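Local coordinates for protein acetyltransferase (PDB 2FSR) that probably transfers an acetyl group from acetyl-coenzyme A to an acceptor, perhaps an amine, as a GNAT-family acetyltransferase, at residues S26-R38 and R126-W139. Numbering follows the deposited sequence.
With FMT (formic acid), chain B.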
loop_
_atom_site.group_PDB
_atom_site.type_symbol
_atom_site.label_atom_id
_atom_site.label_comp_id
_atom_site.label_asym_id
_atom_site.label_seq_id
_atom_site.Cartn_x
_atom_site.Cartn_y
_atom_site.Cartn_z
ATOM N N SER A 26 11.273 6.739 -12.582
ATOM C CA SER A 26 11.691 6.518 -11.194
ATOM C C SER A 26 10.483 6.270 -10.291
ATOM O O SER A 26 9.327 6.252 -10.753
ATOM C CB SER A 26 12.510 7.700 -10.668
ATOM O OG SER A 26 11.855 8.915 -10.969
ATOM N N ILE A 27 10.756 6.087 -9.002
ATOM C CA ILE A 27 9.694 5.834 -8.037
ATOM C C ILE A 27 9.270 7.192 -7.480
ATOM O O ILE A 27 10.113 7.990 -7.106
ATOM C CB ILE A 27 10.140 4.896 -6.913
ATOM C CG1 ILE A 27 10.644 3.573 -7.514
ATOM C CG2 ILE A 27 8.974 4.662 -5.926
ATOM C CD1 ILE A 27 11.193 2.601 -6.474
ATOM N N PRO A 28 7.954 7.474 -7.478
ATOM C CA PRO A 28 7.474 8.778 -7.005
ATOM C C PRO A 28 7.708 9.004 -5.505
ATOM O O PRO A 28 7.863 8.045 -4.722
ATOM C CB PRO A 28 5.969 8.730 -7.288
ATOM C CG PRO A 28 5.771 7.633 -8.248
ATOM C CD PRO A 28 6.849 6.625 -7.939
ATOM N N THR A 29 7.761 10.277 -5.129
ATOM C CA THR A 29 7.598 10.684 -3.728
ATOM C C THR A 29 6.395 11.619 -3.694
ATOM O O THR A 29 6.454 12.747 -4.210
ATOM C CB THR A 29 8.839 11.401 -3.170
ATOM O OG1 THR A 29 9.919 10.473 -3.066
ATOM C CG2 THR A 29 8.561 11.989 -1.762
ATOM N N LEU A 30 5.295 11.131 -3.120
ATOM C CA LEU A 30 4.053 11.894 -3.053
ATOM C C LEU A 30 3.975 12.662 -1.746
ATOM O O LEU A 30 4.402 12.170 -0.688
ATOM C CB LEU A 30 2.833 10.980 -3.188
ATOM C CG LEU A 30 2.832 10.060 -4.406
ATOM C CD1 LEU A 30 1.578 9.220 -4.408
ATOM C CD2 LEU A 30 2.943 10.882 -5.684
ATOM N N ARG A 31 3.436 13.871 -1.843
ATOM C CA ARG A 31 3.168 14.681 -0.676
ATOM C C ARG A 31 1.673 14.831 -0.469
ATOM O O ARG A 31 0.901 15.071 -1.408
ATOM C CB ARG A 31 3.850 16.040 -0.788
ATOM C CG ARG A 31 5.356 15.972 -0.585
ATOM C CD ARG A 31 5.824 17.005 0.429
ATOM N NE ARG A 31 5.865 16.473 1.796
ATOM C CZ ARG A 31 4.827 16.404 2.629
ATOM N NH1 ARG A 31 4.999 15.909 3.840
ATOM N NH2 ARG A 31 3.622 16.818 2.268
ATOM N N THR A 32 1.261 14.644 0.774
ATOM C CA THR A 32 -0.109 14.906 1.151
ATOM C C THR A 32 -0.115 16.045 2.179
ATOM O O THR A 32 0.927 16.666 2.438
ATOM C CB THR A 32 -0.813 13.633 1.695
ATOM O OG1 THR A 32 -0.340 13.307 3.006
ATOM C CG2 THR A 32 -0.570 12.436 0.765
ATOM N N GLU A 33 -1.276 16.310 2.761
ATOM C CA GLU A 33 -1.402 17.375 3.750
ATOM C C GLU A 33 -0.376 17.167 4.858
ATOM O O GLU A 33 0.401 18.075 5.175
ATOM C CB GLU A 33 -2.818 17.373 4.315
ATOM C CG GLU A 33 -3.050 18.288 5.518
ATOM C CD GLU A 33 -4.485 18.205 6.006
ATOM O OE1 GLU A 33 -5.410 18.363 5.176
ATOM O OE2 GLU A 33 -4.690 17.973 7.216
ATOM N N ARG A 34 -0.352 15.950 5.404
ATOM C CA ARG A 34 0.440 15.650 6.593
ATOM C C ARG A 34 1.579 14.666 6.355
ATOM O O ARG A 34 2.397 14.445 7.248
ATOM C CB ARG A 34 -0.470 15.106 7.701
ATOM C CG ARG A 34 -1.506 16.128 8.176
ATOM C CD ARG A 34 -2.388 15.550 9.245
ATOM N NE ARG A 34 -3.171 14.428 8.721
ATOM C CZ ARG A 34 -3.957 13.643 9.451
ATOM N NH1 ARG A 34 -4.098 13.843 10.766
ATOM N NH2 ARG A 34 -4.592 12.645 8.864
ATOM N N LEU A 35 1.623 14.053 5.169
ATOM C CA LEU A 35 2.520 12.900 4.966
ATOM C C LEU A 35 3.419 13.022 3.755
ATOM O O LEU A 35 3.119 13.748 2.808
ATOM C CB LEU A 35 1.706 11.604 4.823
ATOM C CG LEU A 35 0.609 11.328 5.866
ATOM C CD1 LEU A 35 -0.305 10.195 5.397
ATOM C CD2 LEU A 35 1.240 11.066 7.238
ATOM N N THR A 36 4.523 12.294 3.802
ATOM C CA THR A 36 5.379 12.116 2.624
ATOM C C THR A 36 5.372 10.614 2.332
ATOM O O THR A 36 5.610 9.797 3.241
ATOM C CB THR A 36 6.815 12.622 2.865
ATOM O OG1 THR A 36 6.783 14.041 3.110
ATOM C CG2 THR A 36 7.708 12.359 1.641
ATOM N N LEU A 37 5.040 10.251 1.088
ATOM C CA LEU A 37 4.946 8.840 0.692
ATOM C C LEU A 37 6.102 8.592 -0.241
ATOM O O LEU A 37 6.101 9.112 -1.353
ATOM C CB LEU A 37 3.604 8.562 -0.006
ATOM C CG LEU A 37 2.364 9.125 0.702
ATOM C CD1 LEU A 37 1.105 8.742 -0.050
ATOM C CD2 LEU A 37 2.271 8.664 2.151
ATOM N N ARG A 38 7.099 7.831 0.205
ATOM C CA ARG A 38 8.378 7.807 -0.514
ATOM C C ARG A 38 8.938 6.394 -0.716
ATOM O O ARG A 38 8.451 5.429 -0.130
ATOM C CB ARG A 38 9.425 8.703 0.168
ATOM C CG ARG A 38 9.507 8.519 1.665
ATOM C CD ARG A 38 10.617 7.610 2.047
ATOM N NE ARG A 38 10.633 7.335 3.488
ATOM C CZ ARG A 38 11.108 6.216 4.009
ATOM N NH1 ARG A 38 11.637 5.287 3.210
ATOM N NH2 ARG A 38 11.051 6.016 5.318
ATOM N N ARG A 126 -5.685 8.781 13.709
ATOM C CA ARG A 126 -5.414 10.147 13.280
ATOM C C ARG A 126 -5.690 10.325 11.785
ATOM O O ARG A 126 -5.300 11.332 11.190
ATOM C CB ARG A 126 -3.965 10.526 13.617
ATOM C CG ARG A 126 -3.609 10.386 15.109
ATOM C CD ARG A 126 -2.100 10.415 15.307
ATOM N NE ARG A 126 -1.625 10.361 16.698
ATOM C CZ ARG A 126 -1.561 9.268 17.458
ATOM N NH1 ARG A 126 -2.002 8.096 17.022
ATOM N NH2 ARG A 126 -1.054 9.358 18.685
ATOM N N GLY A 127 -6.359 9.339 11.189
ATOM C CA GLY A 127 -6.716 9.381 9.760
ATOM C C GLY A 127 -5.541 9.204 8.796
ATOM O O GLY A 127 -5.677 9.473 7.598
ATOM N N TYR A 128 -4.400 8.723 9.285
ATOM C CA TYR A 128 -3.220 8.599 8.406
ATOM C C TYR A 128 -3.386 7.558 7.312
ATOM O O TYR A 128 -2.970 7.789 6.176
ATOM C CB TYR A 128 -1.953 8.268 9.198
ATOM C CG TYR A 128 -1.501 9.369 10.133
ATOM C CD1 TYR A 128 -1.662 10.721 9.807
ATOM C CD2 TYR A 128 -0.841 9.043 11.317
ATOM C CE1 TYR A 128 -1.228 11.728 10.676
ATOM C CE2 TYR A 128 -0.405 10.035 12.180
ATOM C CZ TYR A 128 -0.586 11.357 11.851
ATOM O OH TYR A 128 -0.131 12.326 12.723
ATOM N N ALA A 129 -3.969 6.413 7.649
ATOM C CA ALA A 129 -4.117 5.348 6.652
ATOM C C ALA A 129 -5.010 5.824 5.510
ATOM O O ALA A 129 -4.658 5.670 4.328
ATOM C CB ALA A 129 -4.640 4.056 7.281
ATOM N N ALA A 130 -6.151 6.431 5.844
ATOM C CA ALA A 130 -7.065 6.942 4.811
ATOM C C ALA A 130 -6.391 8.025 3.961
ATOM O O ALA A 130 -6.559 8.049 2.732
ATOM C CB ALA A 130 -8.362 7.453 5.431
ATOM N N GLU A 131 -5.609 8.902 4.600
ATOM C CA GLU A 131 -4.959 9.993 3.883
ATOM C C GLU A 131 -3.954 9.444 2.881
ATOM O O GLU A 131 -3.904 9.893 1.720
ATOM C CB GLU A 131 -4.283 10.976 4.858
ATOM C CG GLU A 131 -3.590 12.146 4.176
ATOM C CD GLU A 131 -3.043 13.181 5.164
ATOM O OE1 GLU A 131 -3.676 13.369 6.226
ATOM O OE2 GLU A 131 -2.023 13.824 4.863
ATOM N N ALA A 132 -3.153 8.470 3.322
ATOM C CA ALA A 132 -2.179 7.835 2.429
ATOM C C ALA A 132 -2.876 7.066 1.310
ATOM O O ALA A 132 -2.460 7.153 0.131
ATOM C CB ALA A 132 -1.246 6.921 3.226
ATOM N N ALA A 133 -3.944 6.352 1.665
ATOM C CA ALA A 133 -4.698 5.537 0.686
ATOM C C ALA A 133 -5.342 6.410 -0.391
ATOM O O ALA A 133 -5.293 6.069 -1.579
ATOM C CB ALA A 133 -5.748 4.684 1.381
ATOM N N VAL A 134 -5.955 7.518 0.011
ATOM C CA VAL A 134 -6.569 8.441 -0.956
ATOM C C VAL A 134 -5.524 8.946 -1.944
ATOM O O VAL A 134 -5.782 8.997 -3.168
ATOM C CB VAL A 134 -7.253 9.639 -0.234
ATOM C CG1 VAL A 134 -7.473 10.817 -1.186
ATOM C CG2 VAL A 134 -8.569 9.185 0.418
ATOM N N ALA A 135 -4.348 9.314 -1.439
ATOM C CA ALA A 135 -3.292 9.871 -2.280
ATOM C C ALA A 135 -2.817 8.858 -3.301
ATOM O O ALA A 135 -2.709 9.178 -4.488
ATOM C CB ALA A 135 -2.124 10.376 -1.430
ATOM N N LEU A 136 -2.542 7.630 -2.861
ATOM C CA LEU A 136 -2.024 6.645 -3.817
ATOM C C LEU A 136 -3.115 6.133 -4.752
ATOM O O LEU A 136 -2.854 5.897 -5.939
ATOM C CB LEU A 136 -1.322 5.488 -3.098
ATOM C CG LEU A 136 -0.523 4.559 -4.014
ATOM C CD1 LEU A 136 0.577 5.284 -4.804
ATOM C CD2 LEU A 136 0.048 3.378 -3.217
ATOM N N ARG A 137 -4.318 5.933 -4.221
ATOM C CA ARG A 137 -5.494 5.596 -5.049
ATOM C C ARG A 137 -5.691 6.616 -6.169
ATOM O O ARG A 137 -5.830 6.247 -7.347
ATOM C CB ARG A 137 -6.759 5.540 -4.191
ATOM C CG ARG A 137 -8.080 5.351 -4.971
ATOM C CD ARG A 137 -9.270 5.863 -4.179
ATOM N NE ARG A 137 -9.320 7.327 -4.156
ATOM C CZ ARG A 137 -10.091 8.064 -3.354
ATOM N NH1 ARG A 137 -10.892 7.492 -2.463
ATOM N NH2 ARG A 137 -10.047 9.385 -3.440
ATOM N N ASP A 138 -5.735 7.894 -5.807
ATOM C CA ASP A 138 -5.943 8.947 -6.810
ATOM C C ASP A 138 -4.812 8.993 -7.818
ATOM O O ASP A 138 -5.054 9.170 -9.016
ATOM C CB ASP A 138 -6.056 10.312 -6.133
ATOM C CG ASP A 138 -7.380 10.512 -5.416
ATOM O OD1 ASP A 138 -8.238 9.613 -5.444
ATOM O OD2 ASP A 138 -7.542 11.592 -4.810
ATOM N N TRP A 139 -3.575 8.885 -7.340
ATOM C CA TRP A 139 -2.416 8.865 -8.229
ATOM C C TRP A 139 -2.545 7.727 -9.247
ATOM O O TRP A 139 -2.259 7.909 -10.441
ATOM C CB TRP A 139 -1.133 8.714 -7.405
ATOM C CG TRP A 139 0.084 8.702 -8.240
ATOM C CD1 TRP A 139 0.814 9.774 -8.628
ATOM C CD2 TRP A 139 0.727 7.549 -8.793
ATOM N NE1 TRP A 139 1.886 9.369 -9.386
ATOM C CE2 TRP A 139 1.847 8.006 -9.515
ATOM C CE3 TRP A 139 0.460 6.178 -8.752
ATOM C CZ2 TRP A 139 2.717 7.133 -10.190
ATOM C CZ3 TRP A 139 1.328 5.302 -9.430
ATOM C CH2 TRP A 139 2.429 5.791 -10.138
HETATM C C FMT B . 1.670 10.734 14.701
HETATM O O1 FMT B . 1.465 9.720 15.378
HETATM O O2 FMT B . 1.245 11.882 14.914
#
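Glu131 reaches out from helix 128-143 into the turn between strands 30-31 and 35-38, and both of its carboxylate oxygens are engaged there. Glu131 OE2 accepts two hydrogen bonds: Thr32 OG1 meets its anti lone pair at 2.6 Å, and the backbone N of Arg34 meets its syn lone pair at 2.8 Å (N-H...O 159°). Glu131 OE1 takes the side-on grip of Arg34, NE at 2.8 Å and NH2 at 2.9 Å, both part of one salt bridge; guanidinium and carboxylate planes lie only 20° apart. With CG anti to its backbone N and an extended chain, Glu131 spans the gap from helix to turn.

The far end of the same guanidinium closes on Arg126 O with Arg34 NH1 and NH2, each 2.8 Å away and in the carbonyl plane, just ahead of the N-cap Gly127. Tyr128 CE1 sits over the centre of one guanidinium face, but the planes are 53° apart, which rules out a parallel stack. The hydroxyl of the same tyrosine donates to O2 of a formic acid molecule, probably a crystallisation additive, whose carbon lies at the ring edge and which is also hydrogen-bonded to His123 ND1.

Further along the helix the contact turns apolar. Leu35 CD1 and Leu37 CD2 both rest against Ala132 CB, while Thr32 CG2 presses on Ala135 CB at 3.4 Å, tighter than usual. Beyond them Leu30 CD2 meets Trp139 CD1, and Pro28 CG touches CZ2 of that indole at 3.7 Å.

The first hairpin of the GNAT sheet is thus packed against this helix. Four bonds on one carboxylate, two of them from a cation, should favour its ionised form and fix the turn firmly beside the helix's N-terminal end.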